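Side-chain contacts in xyloglucan-specific endo-beta-1,4-glucanase BoGH5A (Bacteroides ovatus, PDB 3ZMR), which cleaves the beta-1,4-glucan backbone of xyloglucan internally, with retention of configuration, and releases xyloglucan oligosaccharides: residues A[12-17]-A[26-31]; A[74-79]-A[84-89]; A[47-52]-A[56-61]; A[42-47]-A[89-94]. One frame throughout, in Å; residues are numbered along the deposited sequence.

Contact 1 (A[12-17]-A[26-31]). With EDO (1,2-ethanediol), chain I.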
loop_
_atom_site.group_PDB
_atom_site.type_symbol
_atom_site.label_atom_id
_atom_site.label_comp_id
_atom_site.label_asym_id
_atom_site.label_seq_id
_atom_site.Cartn_x
_atom_site.Cartn_y
_atom_site.Cartn_z
ATOM N N GLN A 12 9.620 -9.303 -42.453
ATOM C CA GLN A 12 8.150 -9.101 -42.378
ATOM C C GLN A 12 7.606 -9.296 -40.958
ATOM O O GLN A 12 6.697 -8.569 -40.529
ATOM C CB GLN A 12 7.394 -9.997 -43.383
ATOM C CG GLN A 12 5.898 -9.703 -43.460
ATOM C CD GLN A 12 5.577 -8.282 -43.922
ATOM O OE1 GLN A 12 6.239 -7.735 -44.810
ATOM N NE2 GLN A 12 4.537 -7.695 -43.338
ATOM N N GLU A 13 8.180 -10.250 -40.231
ATOM C CA GLU A 13 7.797 -10.519 -38.835
ATOM C C GLU A 13 7.914 -9.288 -37.921
ATOM O O GLU A 13 7.291 -9.235 -36.862
ATOM C CB GLU A 13 8.638 -11.665 -38.248
ATOM C CG GLU A 13 10.124 -11.346 -38.130
ATOM C CD GLU A 13 10.964 -12.547 -37.766
ATOM O OE1 GLU A 13 10.861 -13.009 -36.611
ATOM O OE2 GLU A 13 11.728 -13.026 -38.638
ATOM N N TYR A 14 8.730 -8.313 -38.320
ATOM C CA TYR A 14 8.927 -7.093 -37.511
ATOM C C TYR A 14 8.119 -5.873 -37.959
ATOM O O TYR A 14 8.244 -4.814 -37.360
ATOM C CB TYR A 14 10.414 -6.697 -37.455
ATOM C CG TYR A 14 11.339 -7.766 -36.936
ATOM C CD1 TYR A 14 11.102 -8.383 -35.713
ATOM C CD2 TYR A 14 12.443 -8.189 -37.681
ATOM C CE1 TYR A 14 11.953 -9.369 -35.223
ATOM C CE2 TYR A 14 13.301 -9.180 -37.203
ATOM C CZ TYR A 14 13.056 -9.761 -35.969
ATOM O OH TYR A 14 13.892 -10.730 -35.484
ATOM N N ARG A 15 7.250 -6.028 -38.964
ATOM C CA ARG A 15 6.598 -4.880 -39.600
ATOM C C ARG A 15 5.316 -4.447 -38.865
ATOM O O ARG A 15 4.823 -3.320 -39.033
ATOM C CB ARG A 15 6.268 -5.202 -41.055
ATOM C CG ARG A 15 7.477 -5.538 -41.916
ATOM C CD ARG A 15 8.358 -4.337 -42.149
ATOM N NE ARG A 15 9.401 -4.610 -43.150
ATOM C CZ ARG A 15 9.367 -4.215 -44.420
ATOM N NH1 ARG A 15 8.334 -3.519 -44.890
ATOM N NH2 ARG A 15 10.386 -4.497 -45.229
ATOM N N ASN A 16 4.798 -5.358 -38.047
ATOM C CA ASN A 16 3.559 -5.127 -37.307
ATOM C C ASN A 16 3.685 -5.690 -35.900
ATOM O O ASN A 16 3.418 -6.860 -35.655
ATOM C CB ASN A 16 2.364 -5.749 -38.037
ATOM C CG ASN A 16 2.153 -5.139 -39.412
ATOM O OD1 ASN A 16 1.558 -4.059 -39.554
ATOM N ND2 ASN A 16 2.674 -5.809 -40.430
ATOM N N LEU A 17 4.127 -4.829 -34.993
ATOM C CA LEU A 17 4.388 -5.230 -33.612
ATOM C C LEU A 17 3.146 -5.004 -32.729
ATOM O O LEU A 17 2.425 -3.999 -32.873
ATOM C CB LEU A 17 5.565 -4.418 -33.050
ATOM C CG LEU A 17 6.899 -4.514 -33.804
ATOM C CD1 LEU A 17 7.940 -3.603 -33.175
ATOM C CD2 LEU A 17 7.403 -5.954 -33.953
ATOM N N GLN A 26 10.621 -5.396 -27.053
ATOM C CA GLN A 26 10.826 -6.425 -28.053
ATOM C C GLN A 26 12.063 -6.061 -28.859
ATOM O O GLN A 26 12.198 -4.935 -29.359
ATOM C CB GLN A 26 9.630 -6.589 -28.998
ATOM C CG GLN A 26 8.382 -7.097 -28.274
ATOM C CD GLN A 26 7.153 -7.113 -29.149
ATOM O OE1 GLN A 26 7.242 -7.197 -30.371
ATOM N NE2 GLN A 26 5.996 -7.034 -28.525
ATOM N N THR A 27 12.946 -7.049 -29.001
ATOM C CA THR A 27 14.135 -6.895 -29.837
ATOM C C THR A 27 13.773 -7.255 -31.289
ATOM O O THR A 27 13.215 -8.343 -31.585
ATOM C CB THR A 27 15.286 -7.785 -29.355
ATOM O OG1 THR A 27 15.619 -7.449 -28.017
ATOM C CG2 THR A 27 16.525 -7.629 -30.222
ATOM N N ILE A 28 14.070 -6.331 -32.193
ATOM C CA ILE A 28 13.938 -6.556 -33.623
ATOM C C ILE A 28 15.326 -6.479 -34.269
ATOM O O ILE A 28 16.308 -6.120 -33.619
ATOM C CB ILE A 28 12.930 -5.577 -34.279
ATOM C CG1 ILE A 28 13.478 -4.137 -34.351
ATOM C CG2 ILE A 28 11.596 -5.681 -33.540
ATOM C CD1 ILE A 28 12.582 -3.196 -35.141
ATOM N N GLN A 29 15.392 -6.819 -35.552
ATOM C CA GLN A 29 16.640 -6.727 -36.301
ATOM C C GLN A 29 16.465 -5.840 -37.524
ATOM O O GLN A 29 15.539 -6.008 -38.304
ATOM C CB GLN A 29 17.172 -8.118 -36.680
ATOM C CG GLN A 29 18.605 -8.126 -37.204
ATOM C CD GLN A 29 19.129 -9.524 -37.464
ATOM O OE1 GLN A 29 18.503 -10.315 -38.176
ATOM N NE2 GLN A 29 20.284 -9.837 -36.910
ATOM N N ILE A 30 17.396 -4.913 -37.673
ATOM C CA ILE A 30 17.507 -4.033 -38.835
ATOM C C ILE A 30 18.708 -4.509 -39.676
ATOM O O ILE A 30 19.811 -4.612 -39.176
ATOM C CB ILE A 30 17.755 -2.567 -38.410
ATOM C CG1 ILE A 30 16.692 -2.081 -37.411
ATOM C CG2 ILE A 30 17.857 -1.658 -39.637
ATOM C CD1 ILE A 30 15.250 -2.335 -37.818
ATOM N N ASP A 31 18.483 -4.826 -40.948
ATOM C CA ASP A 31 19.558 -5.243 -41.857
ATOM C C ASP A 31 19.817 -4.104 -42.835
ATOM O O ASP A 31 19.278 -4.071 -43.940
ATOM C CB ASP A 31 19.150 -6.528 -42.581
ATOM C CG ASP A 31 20.303 -7.202 -43.315
ATOM O OD1 ASP A 31 21.424 -6.668 -43.340
ATOM O OD2 ASP A 31 20.080 -8.291 -43.883
HETATM C C1 EDO I . 15.034 -10.986 -32.422
HETATM O O1 EDO I . 14.172 -11.754 -33.279
HETATM C C2 EDO I . 14.856 -11.506 -31.008
HETATM O O2 EDO I . 15.395 -12.805 -30.946
HETATM O O HOH W 1 15.875 -11.595 -36.878
#
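One edge of the N-terminal beta-sandwich, where a 3-10 turn leads into strand 16-19, sets Tyr-14 and Leu-17 against Ile-28 and its neighbours on strand 24-31. The phenol ring of Tyr-14 lies over this strand. Ile-28 CB stands over one ring face, 3.9 Å from the Tyr-14 centroid and 23° off the normal, in a CH-pi contact. Ile-28 CG2 meets Tyr-14 CD1 at 3.5 Å. Gln-29 N comes over the same face at the other rim, 3.6 Å from Tyr-14 CE2. Glu-13 CG covers the opposite face over its centre, so the ring is clamped. Ile-28 has CG1 between its backbone N and carbonyl carbon (chi1 71°). This puts CG2 beside the N, where it also meets Leu-17 CD1 at 4.2 Å. A water lies 2.6 Å from Tyr-14 OH and donates to Gln-29 OE1. A 1,2-ethanediol, probably from the crystallisation liquor, sits in the ring plane at the hydroxyl, but its approach is doubtfully short. An alanine at Tyr-14 removes ring and hydroxyl; Ile-28 would probably lose its aromatic cover, and the water on Gln-29 OE1 its hydroxyl partner. Around this contact, Leu-17 pairs through its backbone with Asn-88 and Lys-90 of strand 85-91. Ile-28 pairs with Val-58 of strand 55-62. The packing thus joins the edge strands of the two sheets, and Ile-87 touches both Leu-17 and Ile-28 between them.

Contact 2 (A[74-79]-A[84-89])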
loop_
_atom_site.group_PDB
_atom_site.type_symbol
_atom_site.label_atom_id
_atom_site.label_comp_id
_atom_site.label_asym_id
_atom_site.label_seq_id
_atom_site.Cartn_x
_atom_site.Cartn_y
_atom_site.Cartn_z
ATOM N N THR A 74 3.985 4.526 -35.071
ATOM C CA THR A 74 4.884 3.968 -36.087
ATOM C C THR A 74 6.335 4.149 -35.663
ATOM O O THR A 74 6.668 5.014 -34.841
ATOM C CB THR A 74 4.680 4.597 -37.480
ATOM O OG1 THR A 74 4.933 6.004 -37.402
ATOM C CG2 THR A 74 3.279 4.351 -37.978
ATOM N N VAL A 75 7.170 3.285 -36.220
ATOM C CA VAL A 75 8.626 3.371 -36.127
ATOM C C VAL A 75 9.136 3.421 -37.567
ATOM O O VAL A 75 8.859 2.519 -38.381
ATOM C CB VAL A 75 9.212 2.140 -35.392
ATOM C CG1 VAL A 75 10.733 2.206 -35.354
ATOM C CG2 VAL A 75 8.659 2.054 -33.963
ATOM N N THR A 76 9.874 4.483 -37.872
ATOM C CA THR A 76 10.362 4.727 -39.224
ATOM C C THR A 76 11.852 4.519 -39.299
ATOM O O THR A 76 12.624 5.185 -38.594
ATOM C CB THR A 76 10.011 6.157 -39.650
ATOM O OG1 THR A 76 8.591 6.261 -39.713
ATOM C CG2 THR A 76 10.591 6.513 -41.041
ATOM N N VAL A 77 12.232 3.559 -40.133
ATOM C CA VAL A 77 13.649 3.272 -40.414
ATOM C C VAL A 77 13.997 3.868 -41.779
ATOM O O VAL A 77 13.312 3.615 -42.767
ATOM C CB VAL A 77 13.932 1.760 -40.419
ATOM C CG1 VAL A 77 15.426 1.506 -40.424
ATOM C CG2 VAL A 77 13.254 1.072 -39.215
ATOM N N SER A 78 15.080 4.644 -41.836
ATOM C CA SER A 78 15.429 5.331 -43.071
ATOM C C SER A 78 16.917 5.284 -43.375
ATOM O O SER A 78 17.743 5.128 -42.480
ATOM C CB SER A 78 14.951 6.776 -43.006
ATOM O OG SER A 78 15.567 7.477 -41.957
ATOM N N ALA A 79 17.241 5.424 -44.651
ATOM C CA ALA A 79 18.629 5.458 -45.098
ATOM C C ALA A 79 18.667 6.233 -46.407
ATOM O O ALA A 79 17.702 6.236 -47.168
ATOM C CB ALA A 79 19.165 4.053 -45.287
ATOM N N ASP A 84 11.939 4.448 -47.078
ATOM C CA ASP A 84 11.647 4.245 -45.649
ATOM C C ASP A 84 10.941 2.917 -45.424
ATOM O O ASP A 84 10.122 2.473 -46.245
ATOM C CB ASP A 84 10.730 5.326 -45.079
ATOM C CG ASP A 84 11.392 6.673 -44.929
ATOM O OD1 ASP A 84 12.610 6.827 -45.164
ATOM O OD2 ASP A 84 10.650 7.607 -44.554
ATOM N N ILE A 85 11.261 2.304 -44.289
ATOM C CA ILE A 85 10.520 1.168 -43.790
ATOM C C ILE A 85 9.772 1.652 -42.553
ATOM O O ILE A 85 10.353 2.239 -41.636
ATOM C CB ILE A 85 11.409 -0.048 -43.487
ATOM C CG1 ILE A 85 11.992 -0.582 -44.806
ATOM C CG2 ILE A 85 10.612 -1.126 -42.741
ATOM C CD1 ILE A 85 12.952 -1.742 -44.652
ATOM N N ILE A 86 8.463 1.433 -42.562
ATOM C CA ILE A 86 7.607 1.983 -41.512
ATOM C C ILE A 86 6.873 0.848 -40.821
ATOM O O ILE A 86 6.016 0.181 -41.417
ATOM C CB ILE A 86 6.639 3.064 -42.032
ATOM C CG1 ILE A 86 7.460 4.165 -42.733
ATOM C CG2 ILE A 86 5.849 3.631 -40.857
ATOM C CD1 ILE A 86 6.672 5.278 -43.383
ATOM N N ILE A 87 7.262 0.630 -39.570
ATOM C CA ILE A 87 6.743 -0.449 -38.738
ATOM C C ILE A 87 5.535 0.055 -37.935
ATOM O O ILE A 87 5.555 1.130 -37.372
ATOM C CB ILE A 87 7.856 -0.922 -37.762
ATOM C CG1 ILE A 87 9.042 -1.512 -38.534
ATOM C CG2 ILE A 87 7.300 -1.883 -36.708
ATOM C CD1 ILE A 87 10.323 -1.657 -37.720
ATOM N N ASN A 88 4.472 -0.742 -37.919
ATOM C CA ASN A 88 3.300 -0.459 -37.082
ATOM C C ASN A 88 3.535 -1.004 -35.666
ATOM O O ASN A 88 4.055 -2.113 -35.515
ATOM C CB ASN A 88 2.034 -1.124 -37.646
ATOM C CG ASN A 88 1.558 -0.488 -38.958
ATOM O OD1 ASN A 88 1.378 0.728 -39.052
ATOM N ND2 ASN A 88 1.369 -1.327 -39.977
ATOM N N VAL A 89 3.125 -0.213 -34.671
ATOM C CA VAL A 89 3.089 -0.612 -33.267
ATOM C C VAL A 89 1.694 -0.390 -32.696
ATOM O O VAL A 89 1.152 0.722 -32.751
ATOM C CB VAL A 89 4.114 0.187 -32.426
ATOM C CG1 VAL A 89 4.049 -0.216 -30.950
ATOM C CG2 VAL A 89 5.510 -0.034 -32.988
HETATM O O HOH W 2 14.855 6.153 -46.245
#
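Val-75 and Val-77 pair with Ile-87 and Ile-85 in an antiparallel hairpin of strands 71-78 and 85-91. Four backbone bonds tie these two hydrogen-bonded pairs. Val-75 N gives to Ile-87 O at 2.9 Å, and Ile-87 N returns to Val-75 O at 2.7 Å. Val-77 N gives to Ile-85 O at 2.7 Å, and Ile-85 N returns to Val-77 O at 2.9 Å. All four are fairly straight, at 162° or more at the hydrogen. Some of the carbonyls also take a CA-H contact, as Ile-87 O does from Thr-74 CA at 3.2 Å. The alternate backbone groups face the neighbouring strands of the sheet. Thr-74, Thr-76 and Ser-78 bond with Ser-41, Ser-39 and His-37, and Asn-88 bonds with Arg-15 and Leu-17. Asn-88 ND2 gives to Asn-16 OD1. Near the turn, a water donates to Asp-84 OD1 at 2.6 Å and accepts from Ala-79 N. The buried face carries Val-75, Val-77, Ile-85, Ile-87 and Val-89. Here Val-75 CG2, anti to its own carbonyl carbon, reaches Val-89 CG2 at 3.9 Å. On the other face Ile-86 CG2 lies against Thr-74 CB at 3.7 Å, and Ile-86 CG1 runs beside Thr-76 OG1. The chemistry is therefore two-sided: branched aliphatic groups fill the sandwich interior, polar groups gather largely on the outer face, and the backbone supplies the directional bonds.

Contact 3 (A[47-52]-A[56-61])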
loop_
_atom_site.group_PDB
_atom_site.type_symbol
_atom_site.label_atom_id
_atom_site.label_comp_id
_atom_site.label_asym_id
_atom_site.label_seq_id
_atom_site.Cartn_x
_atom_site.Cartn_y
_atom_site.Cartn_z
ATOM N N SER A 47 12.712 3.686 -29.504
ATOM C CA SER A 47 13.763 2.864 -30.110
ATOM C C SER A 47 15.042 3.001 -29.295
ATOM O O SER A 47 15.412 4.098 -28.869
ATOM C CB SER A 47 14.055 3.292 -31.552
ATOM O OG SER A 47 15.147 2.582 -32.093
ATOM N N SER A 48 15.737 1.885 -29.094
ATOM C CA SER A 48 17.058 1.924 -28.417
ATOM C C SER A 48 18.110 2.704 -29.214
ATOM O O SER A 48 19.105 3.200 -28.656
ATOM C CB SER A 48 17.574 0.495 -28.210
ATOM O OG SER A 48 17.640 -0.197 -29.436
ATOM N N HIS A 49 17.872 2.819 -30.526
ATOM C CA HIS A 49 18.825 3.421 -31.478
ATOM C C HIS A 49 18.156 4.522 -32.261
ATOM O O HIS A 49 17.013 4.370 -32.694
ATOM C CB HIS A 49 19.356 2.374 -32.456
ATOM C CG HIS A 49 20.236 1.348 -31.825
ATOM N ND1 HIS A 49 19.746 0.342 -31.016
ATOM C CD2 HIS A 49 21.579 1.147 -31.909
ATOM C CE1 HIS A 49 20.759 -0.410 -30.603
ATOM N NE2 HIS A 49 21.878 0.040 -31.151
ATOM N N THR A 50 18.886 5.620 -32.442
ATOM C CA THR A 50 18.476 6.713 -33.346
ATOM C C THR A 50 19.247 6.625 -34.663
ATOM O O THR A 50 18.728 6.936 -35.727
ATOM C CB THR A 50 18.722 8.107 -32.735
ATOM O OG1 THR A 50 20.114 8.286 -32.441
ATOM C CG2 THR A 50 17.930 8.295 -31.483
ATOM N N ILE A 51 20.520 6.288 -34.560
ATOM C CA ILE A 51 21.387 6.106 -35.712
ATOM C C ILE A 51 22.055 4.733 -35.579
ATOM O O ILE A 51 22.348 4.255 -34.464
ATOM C CB ILE A 51 22.417 7.239 -35.843
ATOM C CG1 ILE A 51 23.223 7.104 -37.152
ATOM C CG2 ILE A 51 23.334 7.271 -34.640
ATOM C CD1 ILE A 51 23.921 8.390 -37.556
ATOM N N GLY A 52 22.236 4.083 -36.717
ATOM C CA GLY A 52 22.757 2.728 -36.779
ATOM C C GLY A 52 23.586 2.444 -38.014
ATOM O O GLY A 52 23.639 3.247 -38.948
ATOM N N GLN A 56 21.825 -4.905 -37.079
ATOM C CA GLN A 56 21.757 -4.544 -35.654
ATOM C C GLN A 56 20.512 -5.030 -34.961
ATOM O O GLN A 56 19.406 -4.905 -35.494
ATOM C CB GLN A 56 21.766 -3.015 -35.549
ATOM C CG GLN A 56 21.786 -2.429 -34.147
ATOM C CD GLN A 56 23.071 -2.769 -33.426
ATOM O OE1 GLN A 56 24.153 -2.577 -33.966
ATOM N NE2 GLN A 56 22.955 -3.274 -32.212
ATOM N N TYR A 57 20.683 -5.535 -33.734
ATOM C CA TYR A 57 19.543 -5.758 -32.844
ATOM C C TYR A 57 19.127 -4.458 -32.174
ATOM O O TYR A 57 19.932 -3.814 -31.458
ATOM C CB TYR A 57 19.823 -6.836 -31.802
ATOM C CG TYR A 57 19.814 -8.234 -32.373
ATOM C CD1 TYR A 57 18.693 -8.741 -33.058
ATOM C CD2 TYR A 57 20.913 -9.065 -32.212
ATOM C CE1 TYR A 57 18.694 -10.022 -33.550
ATOM C CE2 TYR A 57 20.900 -10.353 -32.700
ATOM C CZ TYR A 57 19.785 -10.814 -33.396
ATOM O OH TYR A 57 19.765 -12.112 -33.901
ATOM N N VAL A 58 17.871 -4.066 -32.418
ATOM C CA VAL A 58 17.314 -2.816 -31.938
ATOM C C VAL A 58 16.093 -3.139 -31.079
ATOM O O VAL A 58 15.271 -3.983 -31.446
ATOM C CB VAL A 58 16.872 -1.895 -33.110
ATOM C CG1 VAL A 58 16.163 -0.619 -32.626
ATOM C CG2 VAL A 58 18.094 -1.525 -33.947
ATOM N N ASN A 59 15.997 -2.479 -29.930
ATOM C CA ASN A 59 14.850 -2.651 -29.053
ATOM C C ASN A 59 13.775 -1.620 -29.286
ATOM O O ASN A 59 14.052 -0.433 -29.449
ATOM C CB ASN A 59 15.260 -2.656 -27.592
ATOM C CG ASN A 59 15.671 -4.019 -27.104
ATOM O OD1 ASN A 59 16.252 -4.831 -27.825
ATOM N ND2 ASN A 59 15.381 -4.267 -25.853
ATOM N N ILE A 60 12.548 -2.106 -29.363
ATOM C CA ILE A 60 11.373 -1.234 -29.357
ATOM C C ILE A 60 10.694 -1.427 -27.994
ATOM O O ILE A 60 10.345 -2.555 -27.629
ATOM C CB ILE A 60 10.399 -1.556 -30.516
ATOM C CG1 ILE A 60 11.124 -1.449 -31.876
ATOM C CG2 ILE A 60 9.191 -0.625 -30.466
ATOM C CD1 ILE A 60 11.763 -0.098 -32.187
ATOM N N THR A 61 10.564 -0.327 -27.254
ATOM C CA THR A 61 10.079 -0.335 -25.879
ATOM C C THR A 61 8.855 0.567 -25.755
ATOM O O THR A 61 8.834 1.702 -26.254
ATOM C CB THR A 61 11.182 0.122 -24.895
ATOM O OG1 THR A 61 12.371 -0.643 -25.137
ATOM C CG2 THR A 61 10.746 -0.068 -23.424
#
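Ser-48 turns OG between its backbone N and carbonyl carbon (chi1 56°), which points the hydroxyl oxygen at the backbone of Asn-59. Gln-56 has CG anti to its backbone N (chi1 -176°), which sets CG over the ring of His-49. The bend at the next bond turns the amide toward the NE2 side of the ring. Ser-48 OG accepts from Asn-59 N at 2.9 Å. Ser-48 N gives to Asn-59 O, also at 2.9 Å, so one residue grips both polar backbone atoms of Asn-59. Ser-48 OG also lies in the plane of the imidazole, at its edge, and hydrogen-bonds His-49 ND1 at 2.7 Å. Either atom could be the donor. This bond restrains the rotation of the ring. Gln-56 CG sits 4.2 Å from the His-49 centroid, over one face, in a CH-pi contact. The Gln-56 amide and the ring are 31° apart, and the amide is held by its NE2 giving to Tyr-57 O at 3.2 Å. Val-58 wedges its branches into the bend: CG2 meets His-49 ND1 at 3.8 Å and CG1 meets Ser-47 OG at 3.4 Å. Ser-47 OG donates to His-49 O at 2.7 Å, on a lone pair. With a leucine in place of His-49, Ser-48 OG would probably be left without its ring partner and freer to turn from Asn-59. Strand 55-62 is flanked on its other side by strand 24-31, where Thr-27 OG1 bonds Asn-59 OD1. Beyond His-49 the chain leaves this sheet, and Thr-50 and Gly-52 pair with strand 36-40 of the other.

Contact 4 (A[42-47]-A[89-94])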
loop_
_atom_site.group_PDB
_atom_site.type_symbol
_atom_site.label_atom_id
_atom_site.label_comp_id
_atom_site.label_asym_id
_atom_site.label_seq_id
_atom_site.Cartn_x
_atom_site.Cartn_y
_atom_site.Cartn_z
ATOM N N GLU A 42 5.444 8.534 -31.575
ATOM C CA GLU A 42 4.823 8.765 -30.262
ATOM C C GLU A 42 5.852 8.604 -29.138
ATOM O O GLU A 42 6.683 7.703 -29.183
ATOM C CB GLU A 42 3.650 7.805 -30.011
ATOM C CG GLU A 42 2.534 7.851 -31.045
ATOM C CD GLU A 42 1.717 9.136 -31.013
ATOM O OE1 GLU A 42 1.830 9.936 -30.054
ATOM O OE2 GLU A 42 0.930 9.330 -31.951
ATOM N N SER A 43 5.758 9.462 -28.137
ATOM C CA SER A 43 6.726 9.518 -27.039
ATOM C C SER A 43 6.714 8.267 -26.174
ATOM O O SER A 43 7.712 7.962 -25.537
ATOM C CB SER A 43 6.494 10.760 -26.169
ATOM O OG SER A 43 5.215 10.740 -25.565
ATOM N N TRP A 44 5.600 7.532 -26.180
ATOM C CA TRP A 44 5.486 6.294 -25.357
ATOM C C TRP A 44 6.100 5.051 -26.026
ATOM O O TRP A 44 6.190 3.973 -25.429
ATOM C CB TRP A 44 4.021 5.987 -24.983
ATOM C CG TRP A 44 3.055 5.891 -26.167
ATOM C CD1 TRP A 44 2.248 6.904 -26.643
ATOM C CD2 TRP A 44 2.817 4.762 -27.037
ATOM N NE1 TRP A 44 1.521 6.471 -27.715
ATOM C CE2 TRP A 44 1.852 5.175 -27.996
ATOM C CE3 TRP A 44 3.306 3.437 -27.093
ATOM C CZ2 TRP A 44 1.375 4.330 -28.995
ATOM C CZ3 TRP A 44 2.823 2.583 -28.103
ATOM C CH2 TRP A 44 1.844 3.042 -29.028
ATOM N N CYS A 45 6.508 5.212 -27.272
ATOM C CA CYS A 45 7.163 4.185 -28.050
ATOM C C CYS A 45 8.590 4.654 -28.356
ATOM O O CYS A 45 8.807 5.678 -29.008
ATOM C CB CYS A 45 6.385 3.929 -29.341
ATOM S SG CYS A 45 7.089 2.645 -30.390
ATOM N N LYS A 46 9.561 3.918 -27.834
ATOM C CA LYS A 46 10.969 4.289 -27.973
ATOM C C LYS A 46 11.777 3.219 -28.697
ATOM O O LYS A 46 11.571 2.029 -28.522
ATOM C CB LYS A 46 11.594 4.605 -26.604
ATOM C CG LYS A 46 11.125 5.924 -25.978
ATOM C CD LYS A 46 11.471 7.141 -26.834
ATOM C CE LYS A 46 10.962 8.434 -26.218
ATOM N NZ LYS A 46 10.919 9.545 -27.208
ATOM N N SER A 47 12.712 3.686 -29.504
ATOM C CA SER A 47 13.763 2.864 -30.110
ATOM C C SER A 47 15.042 3.001 -29.295
ATOM O O SER A 47 15.412 4.098 -28.869
ATOM C CB SER A 47 14.055 3.292 -31.552
ATOM O OG SER A 47 15.147 2.582 -32.093
ATOM N N VAL A 89 3.125 -0.213 -34.671
ATOM C CA VAL A 89 3.089 -0.612 -33.267
ATOM C C VAL A 89 1.694 -0.390 -32.696
ATOM O O VAL A 89 1.152 0.722 -32.751
ATOM C CB VAL A 89 4.114 0.187 -32.426
ATOM C CG1 VAL A 89 4.049 -0.216 -30.950
ATOM C CG2 VAL A 89 5.510 -0.034 -32.988
ATOM N N LYS A 90 1.137 -1.458 -32.135
ATOM C CA LYS A 90 -0.183 -1.398 -31.493
ATOM C C LYS A 90 -0.008 -1.885 -30.058
ATOM O O LYS A 90 0.576 -2.939 -29.816
ATOM C CB LYS A 90 -1.193 -2.294 -32.208
ATOM C CG LYS A 90 -2.607 -2.232 -31.628
ATOM C CD LYS A 90 -3.573 -3.134 -32.389
ATOM C CE LYS A 90 -3.777 -2.677 -33.817
ATOM N NZ LYS A 90 -4.691 -3.606 -34.541
ATOM N N GLN A 91 -0.541 -1.108 -29.130
ATOM C CA GLN A 91 -0.533 -1.450 -27.712
ATOM C C GLN A 91 -1.971 -1.484 -27.163
ATOM O O GLN A 91 -2.702 -0.510 -27.274
ATOM C CB GLN A 91 0.311 -0.473 -26.914
ATOM C CG GLN A 91 0.421 -0.897 -25.460
ATOM C CD GLN A 91 1.305 -0.006 -24.607
ATOM O OE1 GLN A 91 1.439 1.201 -24.848
ATOM N NE2 GLN A 91 1.873 -0.597 -23.539
ATOM N N SER A 92 -2.336 -2.608 -26.553
ATOM C CA SER A 92 -3.683 -2.790 -26.020
ATOM C C SER A 92 -3.918 -2.050 -24.715
ATOM O O SER A 92 -2.985 -1.585 -24.058
ATOM C CB SER A 92 -4.074 -4.257 -25.915
ATOM O OG SER A 92 -3.167 -4.962 -25.136
ATOM N N LEU A 93 -5.200 -1.885 -24.389
ATOM C CA LEU A 93 -5.612 -1.328 -23.107
ATOM C C LEU A 93 -5.432 -2.380 -22.007
ATOM O O LEU A 93 -5.289 -3.576 -22.281
ATOM C CB LEU A 93 -7.053 -0.795 -23.166
ATOM C CG LEU A 93 -8.184 -1.693 -23.640
ATOM C CD1 LEU A 93 -8.576 -2.728 -22.612
ATOM C CD2 LEU A 93 -9.386 -0.818 -23.955
ATOM N N TYR A 94 -5.470 -1.934 -20.757
ATOM C CA TYR A 94 -5.318 -2.862 -19.617
ATOM C C TYR A 94 -6.542 -3.790 -19.485
ATOM O O TYR A 94 -7.685 -3.333 -19.576
ATOM C CB TYR A 94 -5.121 -2.095 -18.300
ATOM C CG TYR A 94 -5.294 -2.935 -17.017
ATOM C CD1 TYR A 94 -4.242 -3.606 -16.505
ATOM C CD2 TYR A 94 -6.521 -3.039 -16.356
ATOM C CE1 TYR A 94 -4.340 -4.355 -15.360
ATOM C CE2 TYR A 94 -6.666 -3.801 -15.201
ATOM C CZ TYR A 94 -5.558 -4.470 -14.701
ATOM O OH TYR A 94 -5.655 -5.244 -13.554
#
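Gln-91, the last residue of strand 85-91, slides along the indole of Trp-44 in the opposite direction. Its CB starts the contact, 4.1 Å from Trp-44 CZ3. CG is anti to the backbone N (chi1 -175°), and the chain beyond it is extended, which carries the amide along the benzo side of the indole. At the tip, Gln-91 OE1 lies 3.7 Å from Trp-44 CE3 and 3.8 Å from Trp-44 CZ3. The amide and indole planes are 31° apart. This oxygen also accepts a bond from Arg-71 NE. The other branch of the tip, NE2, gives to the backbone oxygens of Asp-20 and Glu-63. Three bonds therefore hold the buried amide, and its rotation is set. Trp-44 is steadied in turn by its own neighbours. Glu-42 CB and Cys-45 CB cover the same face of the indole, within the type I turn from Glu-42 to Cys-45. Arg-71 adds a cation-pi contact, so one guanidinium serves both Trp-44 and Gln-91. Val-89 completes the apolar part. Its CG1 meets Trp-44 CZ3 at 4.2 Å, and its CG2 meets Cys-45 SG at 4.1 Å. The sulfur is anti to its backbone N (chi1 -179°) and points into the sandwich, where Val-75 and Ile-60 also touch the cysteine. The chemistry is that of a sandwich end closed by mixed means: apolar groups meet deeper in, while at the border a buried, triply bonded amide packs against the indole and Arg-71 adds its charge.

All four contacts lie in the N-terminal BACON sandwich. Contacts 1 and 2 are about 10 Å apart between centres and meet along strands 16-19 and 85-91, with Leu-17 N 2.8 Å from Asn-88 O. Contacts 1 and 3 join through strands 24-31 and 55-62, with Ile-28 N 2.7 Å from Val-58 O. Contact 4 shares Val-89 with contact 2 and Ser-47 with contact 3. Cys-45 SG is 3.9 Å from both Val-75 CG2 and Ile-60 CG2. The contact centres lie about 28 to 41 Å from the chain centre, away from Glu-262, the probable proton donor, and Glu-395, the inferred nucleophile. The BACON domain binds no carbohydrate and may distance the catalytic barrel from the cell surface.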